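Local coordinates for protein CT021 (Chlamydia trachomatis serovar L2, PDB 6UXD) that is of unknown function but belongs to a family grouped with the lipoprotein-binding proteins LolA and LolB, whose strongly curved antiparallel sheet it probably shares, at residues P18-V23 with N178-F183; G145-L150 with I201-Q206; F32-Q37 with H205-S210. All blocks are in the same frame, centred on the assembly; numbering follows the deposited sequence.

All three contacts gather round the neighbouring strands 29-38, 21-26 and 196-204, on a strongly curved part of the antiparallel fold. Contact 1 lays the loop 178-183 against strand 21-26, contact 2 sets the turn 145-150 against strand 196-204, and contact 3 folds the chain beyond that strand onto strand 29-38. Centres of contacts 1 and 2 lie about 9 Å apart, those of 1 and 3 about 10 Å, and those of 2 and 3 about 15 Å. The order along the chain is 18-23, 32-37, 145-150, 178-183 and 201-210, so in contacts 1 and 3 late segments close on early strands, whereas contact 2 joins two late segments to each other.

Contact 1: residues P18-V23 with N178-F183; sequences PGDYAV and NERLAF
Phe183 comes in over Ala22 and can be followed outward atom by atom. Phe183 CB already touches the methyl, lying 3.6 Å from Ala22 CB. At Phe183 CG the approach is 3.5 Å from the same Ala22 CB, which sits over one face of the ring, offset toward the rim, in a CH-pi contact. CD2 still borders Ala22 CB and comes near the carbonyl oxygen of Tyr21. Farther out, Phe183 CE2 reaches the backbone, 3.7 Å from Tyr21 C, and the edge of the ring is turned to Asp20 C. Phe33 and Ile35 of strand 29-38 also touch the ring, so the loop after strand 170-176 lies across the face of the curved antiparallel sheet that Ala22 helps to form, consistent with the unclosed beta barrels of the LolA and LolB clan. A salt bridge marks the other end of the contact. Arg180, bent at chi2 (75°), brings NH1 to within 2.9 Å of Asp20 OD2, nearly straight at 164° and in the guanidinium plane. Arg180 NH2 adds a weak bond to Asp20 OD1 at 3.3 Å, the carboxylate and guanidinium planes being turned 32° apart. Both carboxylate oxygens have further partners, OD2 the backbone N of Arg17 and OD1 His205 ND1, which should fix the rotation of this buried group. Beside the carboxylate, a water accepts from Ala182 N at 2.9 Å. The type I turn from Asn178 to Leu181 that presents Arg180 is itself braced by an Asx turn, Arg180 N donating to Asn178 OD1.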
ATOM      1  N   PRO A  18       9.155   3.186  10.651  1.00 39.26           N
ATOM      2  CA  PRO A  18       8.805   4.582  10.369  1.00 40.63           C
ATOM      3  C   PRO A  18       9.708   5.193   9.313  1.00 39.04           C
ATOM      4  O   PRO A  18      10.921   4.992   9.314  1.00 40.81           O
ATOM      5  CB  PRO A  18       8.990   5.275  11.722  1.00 44.88           C
ATOM      6  CG  PRO A  18       8.667   4.201  12.714  1.00 46.06           C
ATOM      7  CD  PRO A  18       9.210   2.919  12.101  1.00 46.32           C
ATOM      8  N   GLY A  19       9.100   5.968   8.421  1.00 38.51           N
ATOM      9  CA  GLY A  19       9.770   6.510   7.275  1.00 40.76           C
ATOM     10  C   GLY A  19       9.718   5.632   6.032  1.00 36.98           C
ATOM     11  O   GLY A  19      10.012   6.118   4.942  1.00 37.89           O
ATOM     12  N   ASP A  20       9.381   4.351   6.172  1.00 38.65           N
ATOM     13  CA  ASP A  20       9.216   3.483   5.013  1.00 39.89           C
ATOM     14  C   ASP A  20       7.990   3.897   4.212  1.00 43.66           C
ATOM     15  O   ASP A  20       6.947   4.223   4.779  1.00 38.12           O
ATOM     16  CB  ASP A  20       9.078   2.030   5.443  1.00 36.79           C
ATOM     17  CG  ASP A  20      10.365   1.463   5.974  1.00 39.97           C
ATOM     18  OD1 ASP A  20      11.377   2.190   5.918  1.00 39.78           O
ATOM     19  OD2 ASP A  20      10.361   0.312   6.460  1.00 38.34           O
ATOM     20  N   TYR A  21       8.119   3.892   2.879  1.00 42.14           N
ATOM     21  CA  TYR A  21       7.035   4.337   2.022  1.00 31.47           C
ATOM     22  C   TYR A  21       7.008   3.500   0.749  1.00 36.28           C
ATOM     23  O   TYR A  21       7.951   2.766   0.440  1.00 36.65           O
ATOM     24  CB  TYR A  21       7.151   5.815   1.689  1.00 37.45           C
ATOM     25  CG  TYR A  21       8.178   6.112   0.630  1.00 37.59           C
ATOM     26  CD1 TYR A  21       7.818   6.273  -0.699  1.00 36.39           C
ATOM     27  CD2 TYR A  21       9.508   6.214   0.964  1.00 35.57           C
ATOM     28  CE1 TYR A  21       8.788   6.538  -1.673  1.00 41.77           C
ATOM     29  CE2 TYR A  21      10.459   6.467   0.029  1.00 38.68           C
ATOM     30  CZ  TYR A  21      10.107   6.637  -1.289  1.00 38.21           C
ATOM     31  OH  TYR A  21      11.092   6.903  -2.215  1.00 39.01           O
ATOM     32  N   ALA A  22       5.892   3.596   0.026  1.00 38.39           N
ATOM     33  CA  ALA A  22       5.773   2.979  -1.294  1.00 38.73           C
ATOM     34  C   ALA A  22       4.652   3.655  -2.076  1.00 37.49           C
ATOM     35  O   ALA A  22       3.673   4.136  -1.499  1.00 40.53           O
ATOM     36  CB  ALA A  22       5.525   1.477  -1.164  1.00 39.06           C
ATOM     37  N   VAL A  23       4.816   3.711  -3.400  1.00 36.45           N
ATOM     38  CA  VAL A  23       3.849   4.342  -4.297  1.00 33.50           C
ATOM     39  C   VAL A  23       3.295   3.249  -5.198  1.00 37.79           C
ATOM     40  O   VAL A  23       4.048   2.589  -5.926  1.00 37.89           O
ATOM     41  CB  VAL A  23       4.465   5.485  -5.121  1.00 37.86           C
ATOM     42  CG1 VAL A  23       3.430   6.121  -6.039  1.00 44.64           C
ATOM     43  CG2 VAL A  23       5.065   6.553  -4.197  1.00 41.01           C
ATOM     44  N   ASN A 178      14.491  -9.138   0.272  1.00 34.34           N
ATOM     45  CA  ASN A 178      15.091  -8.350   1.336  1.00 36.64           C
ATOM     46  C   ASN A 178      13.962  -7.891   2.250  1.00 34.39           C
ATOM     47  O   ASN A 178      13.162  -7.038   1.867  1.00 32.78           O
ATOM     48  CB  ASN A 178      15.867  -7.168   0.745  1.00 32.70           C
ATOM     49  CG  ASN A 178      16.522  -6.338   1.822  1.00 38.85           C
ATOM     50  OD1 ASN A 178      16.369  -6.636   3.000  1.00 40.88           O
ATOM     51  ND2 ASN A 178      17.262  -5.315   1.426  1.00 35.52           N
ATOM     52  N   GLU A 179      13.864  -8.502   3.441  1.00 39.56           N
ATOM     53  CA  GLU A 179      12.770  -8.193   4.362  1.00 37.44           C
ATOM     54  C   GLU A 179      12.748  -6.735   4.793  1.00 40.31           C
ATOM     55  O   GLU A 179      11.736  -6.271   5.324  1.00 36.97           O
ATOM     56  CB  GLU A 179      12.859  -9.103   5.595  1.00 44.17           C
ATOM     57  CG  GLU A 179      12.541 -10.570   5.240  1.00 55.67           C
ATOM     58  CD  GLU A 179      13.037 -11.593   6.256  1.00 71.85           C
ATOM     59  OE1 GLU A 179      13.210 -11.247   7.448  1.00 77.84           O
ATOM     60  OE2 GLU A 179      13.255 -12.755   5.844  1.00 73.52           O
ATOM     61  N   ARG A 180      13.832  -5.999   4.574  1.00 35.73           N
ATOM     62  CA  ARG A 180      13.822  -4.587   4.879  1.00 38.43           C
ATOM     63  C   ARG A 180      12.869  -3.827   3.967  1.00 37.66           C
ATOM     64  O   ARG A 180      12.452  -2.716   4.306  1.00 37.32           O
ATOM     65  CB  ARG A 180      15.254  -4.071   4.776  1.00 45.54           C
ATOM     66  CG  ARG A 180      15.423  -2.642   5.126  1.00 53.29           C
ATOM     67  CD  ARG A 180      15.351  -2.416   6.619  1.00 59.30           C
ATOM     68  NE  ARG A 180      15.296  -0.977   6.857  1.00 58.44           N
ATOM     69  CZ  ARG A 180      14.175  -0.267   6.876  1.00 55.47           C
ATOM     70  NH1 ARG A 180      12.981  -0.870   6.709  1.00 51.39           N
ATOM     71  NH2 ARG A 180      14.251   1.043   7.078  1.00 54.44           N
ATOM     72  N   LEU A 181      12.481  -4.411   2.836  1.00 35.82           N
ATOM     73  CA  LEU A 181      11.533  -3.788   1.918  1.00 32.35           C
ATOM     74  C   LEU A 181      10.194  -4.495   2.115  1.00 35.46           C
ATOM     75  O   LEU A 181       9.939  -5.540   1.508  1.00 39.45           O
ATOM     76  CB  LEU A 181      12.003  -3.898   0.476  1.00 32.46           C
ATOM     77  CG  LEU A 181      13.219  -3.057   0.084  1.00 32.21           C
ATOM     78  CD1 LEU A 181      13.625  -3.385  -1.371  1.00 38.13           C
ATOM     79  CD2 LEU A 181      12.932  -1.566   0.245  1.00 37.69           C
ATOM     80  N   ALA A 182       9.325  -3.898   2.937  1.00 35.64           N
ATOM     81  CA  ALA A 182       8.158  -4.610   3.447  1.00 34.94           C
ATOM     82  C   ALA A 182       6.921  -4.452   2.574  1.00 36.36           C
ATOM     83  O   ALA A 182       6.014  -5.288   2.663  1.00 37.14           O
ATOM     84  CB  ALA A 182       7.843  -4.134   4.869  1.00 35.78           C
ATOM     85  N   PHE A 183       6.869  -3.426   1.723  1.00 32.82           N
ATOM     86  CA  PHE A 183       5.728  -3.258   0.834  1.00 37.21           C
ATOM     87  C   PHE A 183       5.817  -4.170  -0.388  1.00 36.77           C
ATOM     88  O   PHE A 183       6.909  -4.551  -0.822  1.00 36.35           O
ATOM     89  CB  PHE A 183       5.621  -1.824   0.357  1.00 37.22           C
ATOM     90  CG  PHE A 183       5.182  -0.863   1.410  1.00 35.73           C
ATOM     91  CD1 PHE A 183       3.843  -0.710   1.698  1.00 41.69           C
ATOM     92  CD2 PHE A 183       6.104  -0.087   2.081  1.00 37.40           C
ATOM     93  CE1 PHE A 183       3.424   0.201   2.642  1.00 39.34           C
ATOM     94  CE2 PHE A 183       5.706   0.820   3.025  1.00 42.35           C
ATOM     95  CZ  PHE A 183       4.349   0.967   3.316  1.00 39.38           C
TER
HETATM   96  O   HOH W   1       9.545  -1.190   4.013  1.00 36.41           O

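Contact 2: residues G145-L150 with I201-Q206; sequences GELITL and IEMGHQ
Gly145 N donates to Ile201 O over 2.9 Å, at an N-H...O angle of 158° and tilted modestly from the carbonyl plane, and from there the chain leaves strand 142-144 in an inverse gamma turn centred on Glu146. The turn runs into a short 3-10 segment, 147-149, whose first residue supplies the apolar half of the contact. One branch of Leu147 does the touching: Leu147 CD1 lies 3.8 Å from Glu202 N, against the strand backbone, and 3.7 Å from Met203 CG. Leu147 and Met203 run antiparallel alongside one another. Met203 carries CG between its backbone N and carbonyl carbon (chi1 56°), and its bend at chi3 returns Met203 CE to 4.0 Å from the same Leu147 CD1. Behind this surface Glu146 O is gripped twice from Thr149, by the backbone N at 3.0 Å and by OG1 at 2.6 Å, which steadies the 3-10 turn. The connection thus packs beside strand 196-204, which pairs with strands 142-144 and 21-26, directly after the first of these in the chain. Met203 also leans on Ala22 of strand 21-26. Glu202, pointing away from the turn, hydrogen-bonds Tyr21 OH and receives the backbone N-H groups of Trp66 and Lys67 at the start of helix 66-69.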
ATOM      1  N   GLY A 145      11.028   2.745 -10.427  1.00 36.42           N
ATOM      2  CA  GLY A 145      11.086   2.152 -11.747  1.00 41.66           C
ATOM      3  C   GLY A 145      10.374   0.822 -11.869  1.00 32.81           C
ATOM      4  O   GLY A 145       9.276   0.646 -11.327  1.00 37.06           O
ATOM      5  N   GLU A 146      11.004  -0.133 -12.555  1.00 31.04           N
ATOM      6  CA  GLU A 146      10.407  -1.451 -12.774  1.00 32.32           C
ATOM      7  C   GLU A 146      10.816  -2.362 -11.621  1.00 32.52           C
ATOM      8  O   GLU A 146      11.685  -3.238 -11.735  1.00 31.29           O
ATOM      9  CB  GLU A 146      10.828  -2.023 -14.120  1.00 39.72           C
ATOM     10  CG  GLU A 146      10.649  -1.082 -15.255  1.00 41.93           C
ATOM     11  CD  GLU A 146       9.314  -0.363 -15.243  1.00 50.69           C
ATOM     12  OE1 GLU A 146       8.266  -1.068 -15.101  1.00 35.42           O
ATOM     13  OE2 GLU A 146       9.343   0.909 -15.386  1.00 42.02           O
ATOM     14  N   LEU A 147      10.165  -2.139 -10.475  1.00 31.64           N
ATOM     15  CA  LEU A 147      10.590  -2.806  -9.260  1.00 30.59           C
ATOM     16  C   LEU A 147      10.370  -4.321  -9.278  1.00 29.63           C
ATOM     17  O   LEU A 147      11.020  -5.019  -8.496  1.00 29.95           O
ATOM     18  CB  LEU A 147       9.885  -2.188  -8.057  1.00 35.79           C
ATOM     19  CG  LEU A 147      10.023  -0.679  -7.852  1.00 34.72           C
ATOM     20  CD1 LEU A 147       9.420  -0.236  -6.478  1.00 35.52           C
ATOM     21  CD2 LEU A 147      11.469  -0.228  -7.975  1.00 38.43           C
ATOM     22  N   ILE A 148       9.514  -4.857 -10.160  1.00 31.87           N
ATOM     23  CA  ILE A 148       9.360  -6.315 -10.224  1.00 33.72           C
ATOM     24  C   ILE A 148      10.601  -7.011 -10.766  1.00 36.45           C
ATOM     25  O   ILE A 148      10.700  -8.248 -10.670  1.00 30.73           O
ATOM     26  CB  ILE A 148       8.102  -6.683 -11.038  1.00 35.20           C
ATOM     27  CG1 ILE A 148       7.583  -8.093 -10.652  1.00 32.70           C
ATOM     28  CG2 ILE A 148       8.353  -6.627 -12.552  1.00 38.22           C
ATOM     29  CD1 ILE A 148       7.595  -8.372  -9.130  1.00 34.39           C
ATOM     30  N   THR A 149      11.588  -6.253 -11.286  1.00 31.38           N
ATOM     31  CA  THR A 149      12.878  -6.853 -11.639  1.00 32.57           C
ATOM     32  C   THR A 149      13.768  -7.063 -10.415  1.00 35.18           C
ATOM     33  O   THR A 149      14.814  -7.714 -10.520  1.00 32.17           O
ATOM     34  CB  THR A 149      13.639  -5.993 -12.687  1.00 32.02           C
ATOM     35  OG1 THR A 149      13.845  -4.663 -12.193  1.00 33.45           O
ATOM     36  CG2 THR A 149      12.872  -5.921 -13.979  1.00 30.30           C
ATOM     37  N   LEU A 150      13.393  -6.545  -9.253  1.00 30.69           N
ATOM     38  CA  LEU A 150      14.151  -6.881  -8.060  1.00 28.90           C
ATOM     39  C   LEU A 150      13.974  -8.362  -7.679  1.00 29.95           C
ATOM     40  O   LEU A 150      12.941  -8.969  -7.965  1.00 34.96           O
ATOM     41  CB  LEU A 150      13.729  -6.008  -6.881  1.00 35.29           C
ATOM     42  CG  LEU A 150      14.021  -4.515  -7.032  1.00 35.44           C
ATOM     43  CD1 LEU A 150      13.371  -3.768  -5.914  1.00 31.45           C
ATOM     44  CD2 LEU A 150      15.543  -4.268  -7.077  1.00 36.02           C
ATOM     45  N   ILE A 201       5.632   1.488  -8.040  1.00 32.42           N
ATOM     46  CA  ILE A 201       6.538   2.223  -8.916  1.00 38.08           C
ATOM     47  C   ILE A 201       7.666   2.889  -8.153  1.00 37.05           C
ATOM     48  O   ILE A 201       8.691   3.227  -8.765  1.00 33.84           O
ATOM     49  CB  ILE A 201       5.768   3.250  -9.766  1.00 40.42           C
ATOM     50  CG1 ILE A 201       5.105   4.329  -8.891  1.00 40.50           C
ATOM     51  CG2 ILE A 201       4.723   2.534 -10.582  1.00 41.75           C
ATOM     52  CD1 ILE A 201       4.282   5.360  -9.691  1.00 42.59           C
ATOM     53  N   GLU A 202       7.534   3.056  -6.836  1.00 34.73           N
ATOM     54  CA  GLU A 202       8.616   3.591  -6.026  1.00 36.61           C
ATOM     55  C   GLU A 202       8.450   3.080  -4.609  1.00 35.24           C
ATOM     56  O   GLU A 202       7.322   2.934  -4.138  1.00 35.17           O
ATOM     57  CB  GLU A 202       8.627   5.121  -6.043  1.00 37.38           C
ATOM     58  CG  GLU A 202       9.878   5.735  -5.411  1.00 37.64           C
ATOM     59  CD  GLU A 202       9.910   7.261  -5.487  1.00 38.93           C
ATOM     60  OE1 GLU A 202       9.814   7.795  -6.606  1.00 34.16           O
ATOM     61  OE2 GLU A 202      10.019   7.926  -4.421  1.00 38.02           O
ATOM     62  N   MET A 203       9.562   2.745  -3.958  1.00 34.78           N
ATOM     63  CA  MET A 203       9.537   2.477  -2.527  1.00 37.48           C
ATOM     64  C   MET A 203      10.874   2.910  -1.946  1.00 41.04           C
ATOM     65  O   MET A 203      11.877   3.035  -2.660  1.00 35.98           O
ATOM     66  CB  MET A 203       9.248   0.994  -2.209  1.00 40.02           C
ATOM     67  CG  MET A 203      10.204   0.036  -2.850  1.00 38.24           C
ATOM     68  SD  MET A 203       9.963  -1.719  -2.522  1.00 39.12           S
ATOM     69  CE  MET A 203       8.288  -2.061  -3.090  1.00 41.53           C
ATOM     70  N   GLY A 204      10.873   3.159  -0.641  1.00 37.45           N
ATOM     71  CA  GLY A 204      12.089   3.546   0.032  1.00 35.97           C
ATOM     72  C   GLY A 204      11.963   3.762   1.531  1.00 35.46           C
ATOM     73  O   GLY A 204      11.128   3.148   2.216  1.00 36.76           O
ATOM     74  N   HIS A 205      12.845   4.613   2.044  1.00 36.51           N
ATOM     75  CA  HIS A 205      13.032   4.797   3.471  1.00 40.09           C
ATOM     76  C   HIS A 205      13.235   6.275   3.761  1.00 39.89           C
ATOM     77  O   HIS A 205      13.539   7.070   2.862  1.00 39.31           O
ATOM     78  CB  HIS A 205      14.239   4.009   3.979  1.00 39.43           C
ATOM     79  CG  HIS A 205      14.287   2.594   3.500  1.00 47.59           C
ATOM     80  ND1 HIS A 205      13.374   1.642   3.898  1.00 41.24           N
ATOM     81  CD2 HIS A 205      15.147   1.965   2.663  1.00 46.38           C
ATOM     82  CE1 HIS A 205      13.675   0.484   3.337  1.00 41.66           C
ATOM     83  NE2 HIS A 205      14.742   0.654   2.579  1.00 46.00           N
ATOM     84  N   GLN A 206      13.068   6.624   5.043  1.00 46.34           N
ATOM     85  CA  GLN A 206      13.377   7.954   5.567  1.00 46.16           C
ATOM     86  C   GLN A 206      12.490   9.021   4.956  1.00 42.41           C
ATOM     87  O   GLN A 206      12.930  10.146   4.748  1.00 42.30           O
ATOM     88  CB  GLN A 206      14.843   8.334   5.336  1.00 49.28           C
ATOM     89  CG  GLN A 206      15.848   7.373   5.940  1.00 52.90           C
ATOM     90  CD  GLN A 206      17.280   7.662   5.489  1.00 76.14           C
ATOM     91  OE1 GLN A 206      18.169   7.887   6.318  1.00 74.90           O
ATOM     92  NE2 GLN A 206      17.508   7.643   4.166  1.00 68.95           N
TER

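Contact 3: residues F32-Q37 with H205-S210; sequences FFLIRQ and HQAASS
Leu34 holds CG trans to its backbone N (chi1 169°), which directs its two branches at the run from Ala207 to Ser209, and Arg36 kinks at chi3 (54°) to turn its guanidinium back to Ser209. The branches of Leu34 divide the work. Leu34 CD1 faces Ala207, 3.9 Å from Ala207 CB, while Leu34 CD2 meets the backbone farther on, 3.5 Å from Ser209 CA. Arg36 is engaged through a face: Ser209 CB sits over the centre of the guanidinium, 3.4 Å from its plane, so one face of the flat group is covered by the Ser209 methylene. Ser209 OG comes to 3.3 Å from Arg36 NH1, but the angle is too poor for a hydrogen bond. The polar ends are instead matched elsewhere: NH1 bonds to Pro212 O, and Ser209 OG to both Glu46 OE1 and Tyr211 N, with a long, weak ion pair from Arg36 NH1 to Glu46. The bond to Pro212 O ties the following chain to strand 29-38 and probably helps to orient the guanidinium. At the surface of the molecule, segment 205-210, extended at 207-209, thus continues from strand 196-204, stays linked to strand 21-26 through the backbone bond of Ala207 with Gly19, and crosses to strand 29-38, which pairs both with strand 21-26 and with strand 43-50, home of Glu46.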
ATOM      1  N   PHE A  32       0.041   6.799  -2.244  1.00 46.79           N
ATOM      2  CA  PHE A  32       1.291   6.962  -1.508  1.00 45.75           C
ATOM      3  C   PHE A  32       1.087   6.469  -0.081  1.00 46.07           C
ATOM      4  O   PHE A  32       0.314   7.063   0.674  1.00 45.52           O
ATOM      5  CB  PHE A  32       1.709   8.431  -1.535  1.00 45.53           C
ATOM      6  CG  PHE A  32       3.110   8.694  -1.033  1.00 47.62           C
ATOM      7  CD1 PHE A  32       3.385   8.725   0.321  1.00 48.75           C
ATOM      8  CD2 PHE A  32       4.138   8.965  -1.922  1.00 48.98           C
ATOM      9  CE1 PHE A  32       4.662   8.979   0.778  1.00 52.14           C
ATOM     10  CE2 PHE A  32       5.416   9.225  -1.466  1.00 44.40           C
ATOM     11  CZ  PHE A  32       5.680   9.236  -0.123  1.00 43.65           C
ATOM     12  N   PHE A  33       1.782   5.386   0.283  1.00 42.19           N
ATOM     13  CA  PHE A  33       1.701   4.782   1.604  1.00 38.98           C
ATOM     14  C   PHE A  33       2.932   5.158   2.416  1.00 42.39           C
ATOM     15  O   PHE A  33       4.057   5.033   1.929  1.00 37.84           O
ATOM     16  CB  PHE A  33       1.623   3.257   1.529  1.00 41.26           C
ATOM     17  CG  PHE A  33       0.360   2.734   0.903  1.00 44.36           C
ATOM     18  CD1 PHE A  33       0.175   2.795  -0.471  1.00 49.65           C
ATOM     19  CD2 PHE A  33      -0.623   2.159   1.687  1.00 43.30           C
ATOM     20  CE1 PHE A  33      -0.986   2.305  -1.049  1.00 49.08           C
ATOM     21  CE2 PHE A  33      -1.779   1.675   1.123  1.00 44.16           C
ATOM     22  CZ  PHE A  33      -1.959   1.742  -0.251  1.00 46.57           C
ATOM     23  N   LEU A  34       2.721   5.577   3.662  1.00 41.67           N
ATOM     24  CA  LEU A  34       3.807   6.020   4.530  1.00 42.22           C
ATOM     25  C   LEU A  34       3.610   5.460   5.928  1.00 40.33           C
ATOM     26  O   LEU A  34       2.528   5.598   6.501  1.00 37.54           O
ATOM     27  CB  LEU A  34       3.872   7.546   4.595  1.00 39.44           C
ATOM     28  CG  LEU A  34       4.798   8.146   5.663  1.00 43.76           C
ATOM     29  CD1 LEU A  34       6.238   7.701   5.449  1.00 40.48           C
ATOM     30  CD2 LEU A  34       4.717   9.675   5.672  1.00 45.46           C
ATOM     31  N   ILE A  35       4.648   4.828   6.471  1.00 38.53           N
ATOM     32  CA  ILE A  35       4.642   4.356   7.848  1.00 43.30           C
ATOM     33  C   ILE A  35       5.096   5.517   8.723  1.00 43.94           C
ATOM     34  O   ILE A  35       6.225   5.996   8.582  1.00 41.28           O
ATOM     35  CB  ILE A  35       5.580   3.151   8.033  1.00 41.55           C
ATOM     36  CG1 ILE A  35       5.242   2.002   7.079  1.00 43.79           C
ATOM     37  CG2 ILE A  35       5.604   2.756   9.500  1.00 43.12           C
ATOM     38  CD1 ILE A  35       3.849   1.420   7.225  1.00 42.28           C
ATOM     39  N   ARG A  36       4.247   5.954   9.650  1.00 47.47           N
ATOM     40  CA  ARG A  36       4.574   7.163  10.405  1.00 49.76           C
ATOM     41  C   ARG A  36       5.083   6.904  11.806  1.00 46.72           C
ATOM     42  O   ARG A  36       5.922   7.661  12.296  1.00 50.90           O
ATOM     43  CB  ARG A  36       3.355   8.072  10.485  1.00 47.05           C
ATOM     44  CG  ARG A  36       3.054   8.613   9.148  1.00 45.55           C
ATOM     45  CD  ARG A  36       2.170   9.788   9.224  1.00 51.12           C
ATOM     46  NE  ARG A  36       2.716  10.800  10.107  1.00 46.10           N
ATOM     47  CZ  ARG A  36       2.116  11.958  10.320  1.00 46.14           C
ATOM     48  NH1 ARG A  36       0.964  12.211   9.711  1.00 46.80           N
ATOM     49  NH2 ARG A  36       2.654  12.849  11.134  1.00 55.25           N
ATOM     50  N   GLN A  37       4.620   5.852  12.452  1.00 51.61           N
ATOM     51  CA  GLN A  37       4.974   5.617  13.836  1.00 50.09           C
ATOM     52  C   GLN A  37       4.670   4.168  14.129  1.00 48.16           C
ATOM     53  O   GLN A  37       3.659   3.648  13.658  1.00 52.60           O
ATOM     54  CB  GLN A  37       4.186   6.542  14.754  1.00 54.34           C
ATOM     55  CG  GLN A  37       4.515   6.408  16.202  1.00 53.74           C
ATOM     56  CD  GLN A  37       3.880   7.532  16.991  1.00 64.30           C
ATOM     57  OE1 GLN A  37       4.374   8.667  16.992  1.00 59.90           O
ATOM     58  NE2 GLN A  37       2.753   7.240  17.624  1.00 65.30           N
ATOM     59  N   HIS A 205      12.845   4.613   2.044  1.00 36.51           N
ATOM     60  CA  HIS A 205      13.032   4.797   3.471  1.00 40.09           C
ATOM     61  C   HIS A 205      13.235   6.275   3.761  1.00 39.89           C
ATOM     62  O   HIS A 205      13.539   7.070   2.862  1.00 39.31           O
ATOM     63  CB  HIS A 205      14.239   4.009   3.979  1.00 39.43           C
ATOM     64  CG  HIS A 205      14.287   2.594   3.500  1.00 47.59           C
ATOM     65  ND1 HIS A 205      13.374   1.642   3.898  1.00 41.24           N
ATOM     66  CD2 HIS A 205      15.147   1.965   2.663  1.00 46.38           C
ATOM     67  CE1 HIS A 205      13.675   0.484   3.337  1.00 41.66           C
ATOM     68  NE2 HIS A 205      14.742   0.654   2.579  1.00 46.00           N
ATOM     69  N   GLN A 206      13.068   6.624   5.043  1.00 46.34           N
ATOM     70  CA  GLN A 206      13.377   7.954   5.567  1.00 46.16           C
ATOM     71  C   GLN A 206      12.490   9.021   4.956  1.00 42.41           C
ATOM     72  O   GLN A 206      12.930  10.146   4.748  1.00 42.30           O
ATOM     73  CB  GLN A 206      14.843   8.334   5.336  1.00 49.28           C
ATOM     74  CG  GLN A 206      15.848   7.373   5.940  1.00 52.90           C
ATOM     75  CD  GLN A 206      17.280   7.662   5.489  1.00 76.14           C
ATOM     76  OE1 GLN A 206      18.169   7.887   6.318  1.00 74.90           O
ATOM     77  NE2 GLN A 206      17.508   7.643   4.166  1.00 68.95           N
ATOM     78  N   ALA A 207      11.255   8.671   4.622  1.00 41.17           N
ATOM     79  CA  ALA A 207      10.300   9.680   4.198  1.00 35.80           C
ATOM     80  C   ALA A 207       9.643  10.327   5.419  1.00 41.05           C
ATOM     81  O   ALA A 207       9.419   9.680   6.446  1.00 39.29           O
ATOM     82  CB  ALA A 207       9.225   9.070   3.310  1.00 39.13           C
ATOM     83  N   ALA A 208       9.318  11.609   5.290  1.00 44.33           N
ATOM     84  CA  ALA A 208       8.668  12.366   6.348  1.00 47.87           C
ATOM     85  C   ALA A 208       7.298  12.814   5.870  1.00 47.88           C
ATOM     86  O   ALA A 208       7.122  13.174   4.700  1.00 44.41           O
ATOM     87  CB  ALA A 208       9.503  13.582   6.766  1.00 51.30           C
ATOM     88  N   SER A 209       6.318  12.759   6.762  1.00 48.05           N
ATOM     89  CA  SER A 209       4.967  13.123   6.367  1.00 48.71           C
ATOM     90  C   SER A 209       4.882  14.617   6.096  1.00 51.81           C
ATOM     91  O   SER A 209       5.523  15.427   6.773  1.00 46.28           O
ATOM     92  CB  SER A 209       3.951  12.761   7.444  1.00 49.78           C
ATOM     93  OG  SER A 209       2.701  13.341   7.116  1.00 49.01           O
ATOM     94  N   SER A 210       4.067  14.972   5.108  1.00 54.45           N
ATOM     95  CA  SER A 210       3.717  16.358   4.835  1.00 55.17           C
ATOM     96  C   SER A 210       2.417  16.791   5.514  1.00 60.02           C
ATOM     97  O   SER A 210       2.017  17.951   5.379  1.00 56.47           O
ATOM     98  CB  SER A 210       3.607  16.568   3.321  1.00 47.16           C
ATOM     99  OG  SER A 210       2.536  15.834   2.757  1.00 59.55           O
TER